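PDB 4AXH: Sec-alkylsulfatase from Pseudomonas sp., which hydrolyses (R)-secondary-alkyl sulfates with inversion of configuration, using zinc, to give (S)-secondary alcohols and sulfate. Local coordinates for residues Arg57-Ala62 and Leu105-Gln110; Glu61-Gly66 and His355-Trp360; Phe118-Lys123 and Thr348-Gln353. One frame throughout, in Å; residues are numbered along the deposited sequence.

Contact 1. Residues Arg57-Ala62 and Leu105-Gln110; sequences REEFEA and LWRQAQ. Unlike the reference sequence in segment 105-110: R107 (reference His).
R107 reaches across a nearly parallel helix pair and joins helix 103-111 to helix 58-64 through E59 and F60. The axes of the two segments are 11.0 Å apart with 14° between them. At this spacing long side chains bridge the gap. The charged part is a salt bridge between E59 OE1 and R107 NH1, 3.4 Å apart. The two planes are nearly parallel (2°), but the carboxylate is stepped to one side of the guanidinium plane. NH1 also lies beside E59 CB. R107 has a second partner in W411, through a cation-pi contact. E59 OE2 makes a weak hydrogen bond with W357 NE1. Q108 OE1 meets E59 OE1 without a hydrogen bond, while Q108 NE2 is held by P314 O.

The aromatic part centres on F60. Its ring stands nearly upright to the R107 guanidinium, with R107 NE 3.3 Å from F60 CE2, so the two do not stack. On one ring face lies R57 NH2, from its own segment. The ring is aimed across the gap by chi1 of -79°, with CG opposite the carbonyl carbon. At its edge, in the ring plane, Q110 CB lies 3.9 Å from F60 CE1.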
loop_
_atom_site.group_PDB
_atom_site.type_symbol
_atom_site.label_atom_id
_atom_site.label_comp_id
_atom_site.label_asym_id
_atom_site.label_seq_id
_atom_site.Cartn_x
_atom_site.Cartn_y
_atom_site.Cartn_z
ATOM N N ARG A 57 11.387 -32.066 -17.854
ATOM C CA ARG A 57 10.232 -32.728 -17.253
ATOM C C ARG A 57 10.459 -32.983 -15.768
ATOM O O ARG A 57 9.696 -33.696 -15.149
ATOM C CB ARG A 57 9.889 -34.024 -18.004
ATOM C CG ARG A 57 9.438 -33.814 -19.439
ATOM C CD ARG A 57 8.911 -35.109 -20.011
ATOM N NE ARG A 57 7.674 -35.492 -19.337
ATOM C CZ ARG A 57 6.451 -35.136 -19.724
ATOM N NH1 ARG A 57 6.274 -34.434 -20.836
ATOM N NH2 ARG A 57 5.394 -35.521 -19.026
ATOM N N GLU A 58 11.492 -32.342 -15.185
ATOM C CA GLU A 58 11.855 -32.427 -13.763
ATOM C C GLU A 58 10.630 -32.247 -12.849
ATOM O O GLU A 58 10.502 -32.989 -11.882
ATOM C CB GLU A 58 12.913 -31.379 -13.428
ATOM C CG GLU A 58 14.342 -31.883 -13.519
ATOM C CD GLU A 58 15.336 -31.113 -12.664
ATOM O OE1 GLU A 58 15.069 -30.933 -11.451
ATOM O OE2 GLU A 58 16.398 -30.717 -13.198
ATOM N N GLU A 59 9.726 -31.295 -13.175
ATOM C CA GLU A 59 8.537 -31.041 -12.383
ATOM C C GLU A 59 7.544 -32.203 -12.441
ATOM O O GLU A 59 6.984 -32.547 -11.404
ATOM C CB GLU A 59 7.901 -29.677 -12.703
ATOM C CG GLU A 59 8.797 -28.493 -12.383
ATOM C CD GLU A 59 8.082 -27.191 -12.062
ATOM O OE1 GLU A 59 7.128 -26.830 -12.788
ATOM O OE2 GLU A 59 8.512 -26.502 -11.109
ATOM N N PHE A 60 7.350 -32.827 -13.640
ATOM C CA PHE A 60 6.498 -34.006 -13.821
ATOM C C PHE A 60 7.026 -35.169 -13.017
ATOM O O PHE A 60 6.227 -35.896 -12.442
ATOM C CB PHE A 60 6.383 -34.401 -15.281
ATOM C CG PHE A 60 5.407 -33.529 -16.019
ATOM C CD1 PHE A 60 4.048 -33.524 -15.677
ATOM C CD2 PHE A 60 5.828 -32.731 -17.067
ATOM C CE1 PHE A 60 3.154 -32.702 -16.336
ATOM C CE2 PHE A 60 4.929 -31.924 -17.736
ATOM C CZ PHE A 60 3.596 -31.911 -17.365
ATOM N N GLU A 61 8.365 -35.330 -12.946
ATOM C CA GLU A 61 9.012 -36.375 -12.166
ATOM C C GLU A 61 8.807 -36.079 -10.686
ATOM O O GLU A 61 8.508 -36.994 -9.932
ATOM C CB GLU A 61 10.515 -36.497 -12.502
ATOM C CG GLU A 61 11.115 -37.843 -12.101
ATOM C CD GLU A 61 12.583 -37.843 -11.696
ATOM O OE1 GLU A 61 13.453 -37.701 -12.589
ATOM O OE2 GLU A 61 12.862 -38.012 -10.484
ATOM N N ALA A 62 8.963 -34.802 -10.276
ATOM C CA ALA A 62 8.800 -34.401 -8.872
ATOM C C ALA A 62 7.324 -34.467 -8.395
ATOM O O ALA A 62 7.071 -34.668 -7.229
ATOM C CB ALA A 62 9.356 -33.034 -8.661
ATOM N N LEU A 105 0.831 -22.425 -19.456
ATOM C CA LEU A 105 -0.306 -22.507 -18.550
ATOM C C LEU A 105 -0.800 -23.979 -18.490
ATOM O O LEU A 105 -1.050 -24.500 -17.390
ATOM C CB LEU A 105 -1.442 -21.572 -18.993
ATOM C CG LEU A 105 -2.714 -21.521 -18.070
ATOM C CD1 LEU A 105 -2.377 -21.497 -16.568
ATOM C CD2 LEU A 105 -3.559 -20.332 -18.404
ATOM N N TRP A 106 -0.892 -24.628 -19.675
ATOM C CA TRP A 106 -1.292 -26.017 -19.840
ATOM C C TRP A 106 -0.319 -26.962 -19.108
ATOM O O TRP A 106 -0.740 -27.989 -18.602
ATOM C CB TRP A 106 -1.322 -26.338 -21.340
ATOM C CG TRP A 106 -1.855 -27.689 -21.688
ATOM C CD1 TRP A 106 -1.158 -28.849 -21.731
ATOM C CD2 TRP A 106 -3.189 -28.002 -22.128
ATOM N NE1 TRP A 106 -1.976 -29.877 -22.130
ATOM C CE2 TRP A 106 -3.226 -29.384 -22.395
ATOM C CE3 TRP A 106 -4.360 -27.240 -22.339
ATOM C CZ2 TRP A 106 -4.381 -30.027 -22.862
ATOM C CZ3 TRP A 106 -5.513 -27.889 -22.777
ATOM C CH2 TRP A 106 -5.510 -29.263 -23.040
ATOM N N ARG A 107 0.978 -26.641 -19.104
ATOM C CA ARG A 107 2.041 -27.406 -18.470
ATOM C C ARG A 107 1.758 -27.412 -16.963
ATOM O O ARG A 107 1.800 -28.476 -16.344
ATOM C CB ARG A 107 3.396 -26.701 -18.743
ATOM C CG ARG A 107 4.572 -27.625 -18.857
ATOM C CD ARG A 107 5.300 -27.731 -17.575
ATOM N NE ARG A 107 6.189 -28.888 -17.647
ATOM C CZ ARG A 107 7.177 -29.132 -16.785
ATOM N NH1 ARG A 107 7.425 -28.285 -15.791
ATOM N NH2 ARG A 107 7.937 -30.213 -16.920
ATOM N N GLN A 108 1.461 -26.212 -16.377
ATOM C CA GLN A 108 1.169 -26.033 -14.955
ATOM C C GLN A 108 -0.152 -26.696 -14.617
ATOM O O GLN A 108 -0.249 -27.346 -13.570
ATOM C CB GLN A 108 1.136 -24.548 -14.591
ATOM C CG GLN A 108 1.300 -24.264 -13.100
ATOM C CD GLN A 108 2.665 -24.443 -12.538
ATOM O OE1 GLN A 108 3.616 -24.885 -13.184
ATOM N NE2 GLN A 108 2.806 -24.060 -11.316
ATOM N N ALA A 109 -1.142 -26.577 -15.520
ATOM C CA ALA A 109 -2.460 -27.193 -15.399
ATOM C C ALA A 109 -2.312 -28.696 -15.242
ATOM O O ALA A 109 -2.895 -29.262 -14.329
ATOM C CB ALA A 109 -3.314 -26.863 -16.624
ATOM N N GLN A 110 -1.455 -29.316 -16.074
ATOM C CA GLN A 110 -1.162 -30.754 -16.083
ATOM C C GLN A 110 -0.508 -31.213 -14.823
ATOM O O GLN A 110 -0.809 -32.311 -14.364
ATOM C CB GLN A 110 -0.286 -31.158 -17.276
ATOM C CG GLN A 110 -1.003 -31.130 -18.619
ATOM C CD GLN A 110 -0.086 -31.645 -19.686
ATOM O OE1 GLN A 110 0.868 -30.979 -20.089
ATOM N NE2 GLN A 110 -0.315 -32.871 -20.105
#

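Contact 2. Residues Glu61-Gly66 and His355-Trp360; sequences EAAKRG and HNWPVW. With ZN (zinc ion), chain C.
R65 lays its side chain on the indole of W360. The guanidinium lies flat over the ring, with centres 4.1 Å apart and planes at 22°. This is both a stack and a cation-pi contact. R65 CZ sits over the six-membered ring. NH1 approaches the pyrrole side, 3.4 Å from W360 CG. R65 CD adds a CH-pi contact over the five-membered ring, 4.0 Å from its centroid. The R65 chain is extended, with CG trans to the backbone N (chi1 -176°), and this carries the cation along the indole face. P358 CB lies over the opposite face.

The apolar part uses A62 and A63 in the last turn of helix 58-64. A62 meets W360 at the edge of the ring, where A62 CA is 3.5 Å from W360 NE1. A62 CB lies 3.8 Å from W360 CD1. A63 CB packs against W357 CB at 4.0 Å. The W357 ring packs on Q108 and L111 of helix 103-111.

The metal part lies at the other end of the segment, remote from the helix. H355 NE2 binds a zinc ion at 2.0 Å in the metallo-beta-lactamase fold. D183, H184 and D310 also bind this zinc, and water 1 lies 2.1 Å from it. H355 ND1 makes a weak hydrogen bond to P132 O, which probably helps orient the imidazole. No hydrogen bond crosses the two segments. Between them, attraction is thus probably mostly van der Waals and cation-pi.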
loop_
_atom_site.group_PDB
_atom_site.type_symbol
_atom_site.label_atom_id
_atom_site.label_comp_id
_atom_site.label_asym_id
_atom_site.label_seq_id
_atom_site.Cartn_x
_atom_site.Cartn_y
_atom_site.Cartn_z
ATOM N N GLU A 61 8.365 -35.330 -12.946
ATOM C CA GLU A 61 9.012 -36.375 -12.166
ATOM C C GLU A 61 8.807 -36.079 -10.686
ATOM O O GLU A 61 8.508 -36.994 -9.932
ATOM C CB GLU A 61 10.515 -36.497 -12.502
ATOM C CG GLU A 61 11.115 -37.843 -12.101
ATOM C CD GLU A 61 12.583 -37.843 -11.696
ATOM O OE1 GLU A 61 13.453 -37.701 -12.589
ATOM O OE2 GLU A 61 12.862 -38.012 -10.484
ATOM N N ALA A 62 8.963 -34.802 -10.276
ATOM C CA ALA A 62 8.800 -34.401 -8.872
ATOM C C ALA A 62 7.324 -34.467 -8.395
ATOM O O ALA A 62 7.071 -34.668 -7.229
ATOM C CB ALA A 62 9.356 -33.034 -8.661
ATOM N N ALA A 63 6.374 -34.338 -9.293
ATOM C CA ALA A 63 4.985 -34.426 -8.908
ATOM C C ALA A 63 4.515 -35.881 -8.808
ATOM O O ALA A 63 3.790 -36.197 -7.877
ATOM C CB ALA A 63 4.107 -33.639 -9.885
ATOM N N LYS A 64 4.913 -36.761 -9.759
ATOM C CA LYS A 64 4.488 -38.163 -9.824
ATOM C C LYS A 64 5.200 -39.053 -8.812
ATOM O O LYS A 64 4.721 -40.163 -8.532
ATOM C CB LYS A 64 4.659 -38.714 -11.244
ATOM C CG LYS A 64 3.719 -38.068 -12.276
ATOM C CD LYS A 64 4.106 -38.401 -13.698
ATOM C CE LYS A 64 3.131 -37.856 -14.696
ATOM N NZ LYS A 64 3.586 -38.119 -16.087
ATOM N N ARG A 65 6.323 -38.557 -8.241
ATOM C CA ARG A 65 7.148 -39.258 -7.271
ATOM C C ARG A 65 6.460 -39.370 -5.953
ATOM O O ARG A 65 5.978 -38.367 -5.411
ATOM C CB ARG A 65 8.543 -38.581 -7.134
ATOM C CG ARG A 65 9.520 -39.296 -6.207
ATOM C CD ARG A 65 10.968 -38.859 -6.360
ATOM N NE ARG A 65 11.804 -39.488 -5.332
ATOM C CZ ARG A 65 13.018 -39.081 -4.957
ATOM N NH1 ARG A 65 13.592 -38.040 -5.548
ATOM N NH2 ARG A 65 13.657 -39.701 -3.972
ATOM N N GLY A 66 6.466 -40.585 -5.419
ATOM C CA GLY A 66 5.871 -40.891 -4.129
ATOM C C GLY A 66 4.392 -41.232 -4.172
ATOM O O GLY A 66 3.828 -41.569 -3.133
ATOM N N HIS A 355 1.194 -25.793 -1.166
ATOM C CA HIS A 355 0.628 -25.702 -2.491
ATOM C C HIS A 355 1.658 -26.362 -3.340
ATOM O O HIS A 355 2.847 -26.116 -3.132
ATOM C CB HIS A 355 0.431 -24.257 -2.955
ATOM C CG HIS A 355 -0.710 -23.577 -2.296
ATOM N ND1 HIS A 355 -1.999 -23.970 -2.530
ATOM C CD2 HIS A 355 -0.706 -22.564 -1.408
ATOM C CE1 HIS A 355 -2.745 -23.178 -1.787
ATOM N NE2 HIS A 355 -2.005 -22.313 -1.096
ATOM N N ASN A 356 1.227 -27.228 -4.277
ATOM C CA ASN A 356 2.087 -27.922 -5.250
ATOM C C ASN A 356 3.064 -28.980 -4.735
ATOM O O ASN A 356 3.034 -29.352 -3.569
ATOM C CB ASN A 356 2.781 -26.948 -6.192
ATOM C CG ASN A 356 1.892 -25.839 -6.671
ATOM O OD1 ASN A 356 1.997 -24.708 -6.210
ATOM N ND2 ASN A 356 1.018 -26.133 -7.615
ATOM N N TRP A 357 3.918 -29.458 -5.637
ATOM C CA TRP A 357 4.851 -30.571 -5.498
ATOM C C TRP A 357 6.147 -30.233 -4.762
ATOM O O TRP A 357 6.583 -29.062 -4.759
ATOM C CB TRP A 357 5.166 -31.182 -6.897
ATOM C CG TRP A 357 5.511 -30.146 -7.902
ATOM C CD1 TRP A 357 6.728 -29.597 -8.137
ATOM C CD2 TRP A 357 4.567 -29.361 -8.637
ATOM N NE1 TRP A 357 6.611 -28.571 -9.046
ATOM C CE2 TRP A 357 5.296 -28.393 -9.357
ATOM C CE3 TRP A 357 3.156 -29.378 -8.750
ATOM C CZ2 TRP A 357 4.671 -27.470 -10.221
ATOM C CZ3 TRP A 357 2.536 -28.441 -9.568
ATOM C CH2 TRP A 357 3.287 -27.508 -10.301
ATOM N N PRO A 358 6.855 -31.278 -4.244
ATOM C CA PRO A 358 8.131 -31.032 -3.570
ATOM C C PRO A 358 9.325 -30.897 -4.519
ATOM O O PRO A 358 9.259 -31.356 -5.630
ATOM C CB PRO A 358 8.298 -32.305 -2.701
ATOM C CG PRO A 358 7.019 -33.073 -2.814
ATOM C CD PRO A 358 6.494 -32.703 -4.144
ATOM N N VAL A 359 10.425 -30.275 -4.094
ATOM C CA VAL A 359 11.649 -30.240 -4.892
ATOM C C VAL A 359 12.678 -31.109 -4.166
ATOM O O VAL A 359 12.893 -30.905 -2.989
ATOM C CB VAL A 359 12.155 -28.832 -5.329
ATOM C CG1 VAL A 359 12.448 -27.936 -4.143
ATOM C CG2 VAL A 359 13.377 -28.935 -6.251
ATOM N N TRP A 360 13.241 -32.120 -4.837
ATOM C CA TRP A 360 14.164 -33.096 -4.221
ATOM C C TRP A 360 15.641 -32.819 -4.470
ATOM O O TRP A 360 16.000 -32.338 -5.542
ATOM C CB TRP A 360 13.867 -34.540 -4.692
ATOM C CG TRP A 360 12.419 -34.880 -4.897
ATOM C CD1 TRP A 360 11.648 -34.529 -5.962
ATOM C CD2 TRP A 360 11.549 -35.570 -3.989
ATOM N NE1 TRP A 360 10.357 -34.955 -5.778
ATOM C CE2 TRP A 360 10.287 -35.668 -4.610
ATOM C CE3 TRP A 360 11.735 -36.194 -2.730
ATOM C CZ2 TRP A 360 9.193 -36.298 -4.000
ATOM C CZ3 TRP A 360 10.650 -36.817 -2.125
ATOM C CH2 TRP A 360 9.394 -36.842 -2.745
HETATM ZN ZN ZN C . -2.340 -21.318 0.580
HETATM O O HOH W 1 -2.993 -19.352 0.978
#

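Contact 3. Residues Phe118-Lys123 and Thr348-Gln353; sequences FEVMPK and TDVLIQ
V120 and V350 meet in the buried, tight part of this contact, with I352 beside them. V120 CG1 touches both partners, at 3.8 Å from V350 CG2 and 3.8 Å from I352 CG2. Its chi1 of 176° puts CG1 trans to the backbone N and brings it between the two side chains. V120 CG2 lies a little farther off, 4.0 Å from I352 CG2. M121 belongs to this part too. Its chain is extended and slides past V350 in the opposite direction. The methyl does the touching, with M121 CE 3.5 Å from V350 CG1. V305 of the neighbouring strand also touches M121. The side chains of V350 and I352 come from the same face of strand 350-352. L351 between them points away, and its side chain packs on V365 and L369 of helix 362-388. P358 packs on V350 and I352 as well, and Q126 on V120 and I352.

The contact joins the end of strand 116-119 in one mixed sheet of the metallo-beta-lactamase fold to strand 350-352 in the other. V120 and M121 follow at a corner of the chain, where they form a classic beta bulge opposite L124. Both residues thus point their side chains at the second sheet.

The loose side is D349, which is partly exposed and only brushed by M121. M121 CE stays 4.4 Å from D349 CB. The D349 carboxylate instead has a long, weak ion pair with K304 NZ.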
loop_
_atom_site.group_PDB
_atom_site.type_symbol
_atom_site.label_atom_id
_atom_site.label_comp_id
_atom_site.label_asym_id
_atom_site.label_seq_id
_atom_site.Cartn_x
_atom_site.Cartn_y
_atom_site.Cartn_z
ATOM N N PHE A 118 0.747 -39.067 -1.273
ATOM C CA PHE A 118 2.128 -39.220 -1.698
ATOM C C PHE A 118 3.073 -39.362 -0.536
ATOM O O PHE A 118 3.031 -38.534 0.377
ATOM C CB PHE A 118 2.568 -37.959 -2.475
ATOM C CG PHE A 118 1.755 -37.538 -3.664
ATOM C CD1 PHE A 118 0.628 -36.741 -3.509
ATOM C CD2 PHE A 118 2.169 -37.857 -4.951
ATOM C CE1 PHE A 118 -0.112 -36.335 -4.616
ATOM C CE2 PHE A 118 1.421 -37.465 -6.054
ATOM C CZ PHE A 118 0.296 -36.686 -5.882
ATOM N N GLU A 119 4.025 -40.316 -0.615
ATOM C CA GLU A 119 5.087 -40.443 0.392
ATOM C C GLU A 119 6.227 -39.495 0.010
ATOM O O GLU A 119 6.588 -39.425 -1.152
ATOM C CB GLU A 119 5.600 -41.885 0.470
ATOM C CG GLU A 119 6.485 -42.202 1.666
ATOM C CD GLU A 119 6.877 -43.665 1.780
ATOM O OE1 GLU A 119 7.298 -44.265 0.762
ATOM O OE2 GLU A 119 6.779 -44.212 2.902
ATOM N N VAL A 120 6.750 -38.743 0.969
ATOM C CA VAL A 120 7.885 -37.852 0.764
ATOM C C VAL A 120 9.103 -38.624 1.266
ATOM O O VAL A 120 10.125 -38.713 0.594
ATOM C CB VAL A 120 7.725 -36.492 1.490
ATOM C CG1 VAL A 120 8.979 -35.615 1.334
ATOM C CG2 VAL A 120 6.474 -35.750 1.019
ATOM N N MET A 121 8.956 -39.211 2.436
ATOM C CA MET A 121 9.921 -40.032 3.168
ATOM C C MET A 121 9.090 -41.003 4.037
ATOM O O MET A 121 7.935 -40.682 4.322
ATOM C CB MET A 121 10.740 -39.135 4.110
ATOM C CG MET A 121 11.680 -38.273 3.396
ATOM S SD MET A 121 12.896 -37.631 4.489
ATOM C CE MET A 121 14.002 -36.950 3.268
ATOM N N PRO A 122 9.622 -42.155 4.513
ATOM C CA PRO A 122 8.803 -43.006 5.404
ATOM C C PRO A 122 8.414 -42.194 6.639
ATOM O O PRO A 122 9.245 -41.380 7.086
ATOM C CB PRO A 122 9.732 -44.178 5.733
ATOM C CG PRO A 122 10.789 -44.152 4.648
ATOM C CD PRO A 122 10.980 -42.719 4.327
ATOM N N LYS A 123 7.112 -42.329 7.116
ATOM C CA LYS A 123 6.509 -41.584 8.245
ATOM C C LYS A 123 6.128 -40.125 7.837
ATOM O O LYS A 123 5.741 -39.339 8.704
ATOM C CB LYS A 123 7.442 -41.531 9.488
ATOM C CG LYS A 123 7.624 -42.816 10.282
ATOM C CD LYS A 123 8.544 -42.548 11.507
ATOM C CE LYS A 123 8.481 -43.641 12.558
ATOM N NZ LYS A 123 8.947 -43.190 13.899
ATOM N N THR A 348 18.890 -29.676 4.285
ATOM C CA THR A 348 17.644 -30.105 3.655
ATOM C C THR A 348 17.807 -30.900 2.399
ATOM O O THR A 348 18.543 -30.484 1.508
ATOM C CB THR A 348 16.577 -28.997 3.629
ATOM O OG1 THR A 348 15.403 -29.509 3.001
ATOM C CG2 THR A 348 17.017 -27.772 2.898
ATOM N N ASP A 349 17.137 -32.072 2.341
ATOM C CA ASP A 349 17.193 -33.004 1.207
ATOM C C ASP A 349 16.008 -32.829 0.277
ATOM O O ASP A 349 16.128 -33.018 -0.921
ATOM C CB ASP A 349 17.276 -34.468 1.694
ATOM C CG ASP A 349 18.579 -34.866 2.390
ATOM O OD1 ASP A 349 19.569 -34.073 2.328
ATOM O OD2 ASP A 349 18.617 -35.969 2.995
ATOM N N VAL A 350 14.845 -32.518 0.830
ATOM C CA VAL A 350 13.630 -32.319 0.052
ATOM C C VAL A 350 12.842 -31.212 0.653
ATOM O O VAL A 350 12.600 -31.222 1.846
ATOM C CB VAL A 350 12.798 -33.609 -0.186
ATOM C CG1 VAL A 350 12.874 -34.558 0.997
ATOM C CG2 VAL A 350 11.351 -33.290 -0.576
ATOM N N LEU A 351 12.481 -30.234 -0.167
ATOM C CA LEU A 351 11.659 -29.102 0.234
ATOM C C LEU A 351 10.189 -29.453 -0.052
ATOM O O LEU A 351 9.879 -29.932 -1.139
ATOM C CB LEU A 351 12.083 -27.847 -0.539
ATOM C CG LEU A 351 11.290 -26.577 -0.291
ATOM C CD1 LEU A 351 12.185 -25.404 -0.297
ATOM C CD2 LEU A 351 10.256 -26.361 -1.366
ATOM N N ILE A 352 9.299 -29.231 0.925
ATOM C CA ILE A 352 7.853 -29.443 0.726
ATOM C C ILE A 352 7.068 -28.133 0.909
ATOM O O ILE A 352 7.570 -27.177 1.496
ATOM C CB ILE A 352 7.236 -30.659 1.464
ATOM C CG1 ILE A 352 7.259 -30.470 2.986
ATOM C CG2 ILE A 352 7.897 -31.993 0.998
ATOM C CD1 ILE A 352 6.308 -31.310 3.721
ATOM N N GLN A 353 5.872 -28.068 0.352
ATOM C CA GLN A 353 5.065 -26.850 0.431
ATOM C C GLN A 353 3.601 -27.148 0.712
ATOM O O GLN A 353 3.201 -28.315 0.709
ATOM C CB GLN A 353 5.186 -26.070 -0.884
ATOM C CG GLN A 353 6.544 -25.480 -1.145
ATOM C CD GLN A 353 6.904 -25.657 -2.564
ATOM O OE1 GLN A 353 6.482 -26.600 -3.225
ATOM N NE2 GLN A 353 7.712 -24.752 -3.045
#

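Contacts 1 and 2 start from the same helix, 58-64, and share E61 and A62. Their centres are 10 Å apart, and they touch where W357 meets E59 and Q108. The centres of contacts 2 and 3 are about 9 Å apart, and these two also touch. Strands 350-352 and 359-360 are neighbours in the six-stranded sheet, and a backbone hydrogen bond between G66 and E119 links the first segments. Contacts 1 and 3 have centres 18 Å apart and do not touch. Along the chain, contact 1 closes before contact 3 opens, and contact 3 is nested inside the loop closed by contact 2. Together they tie N-terminal elements to the region leading into and out of zinc ligand H355.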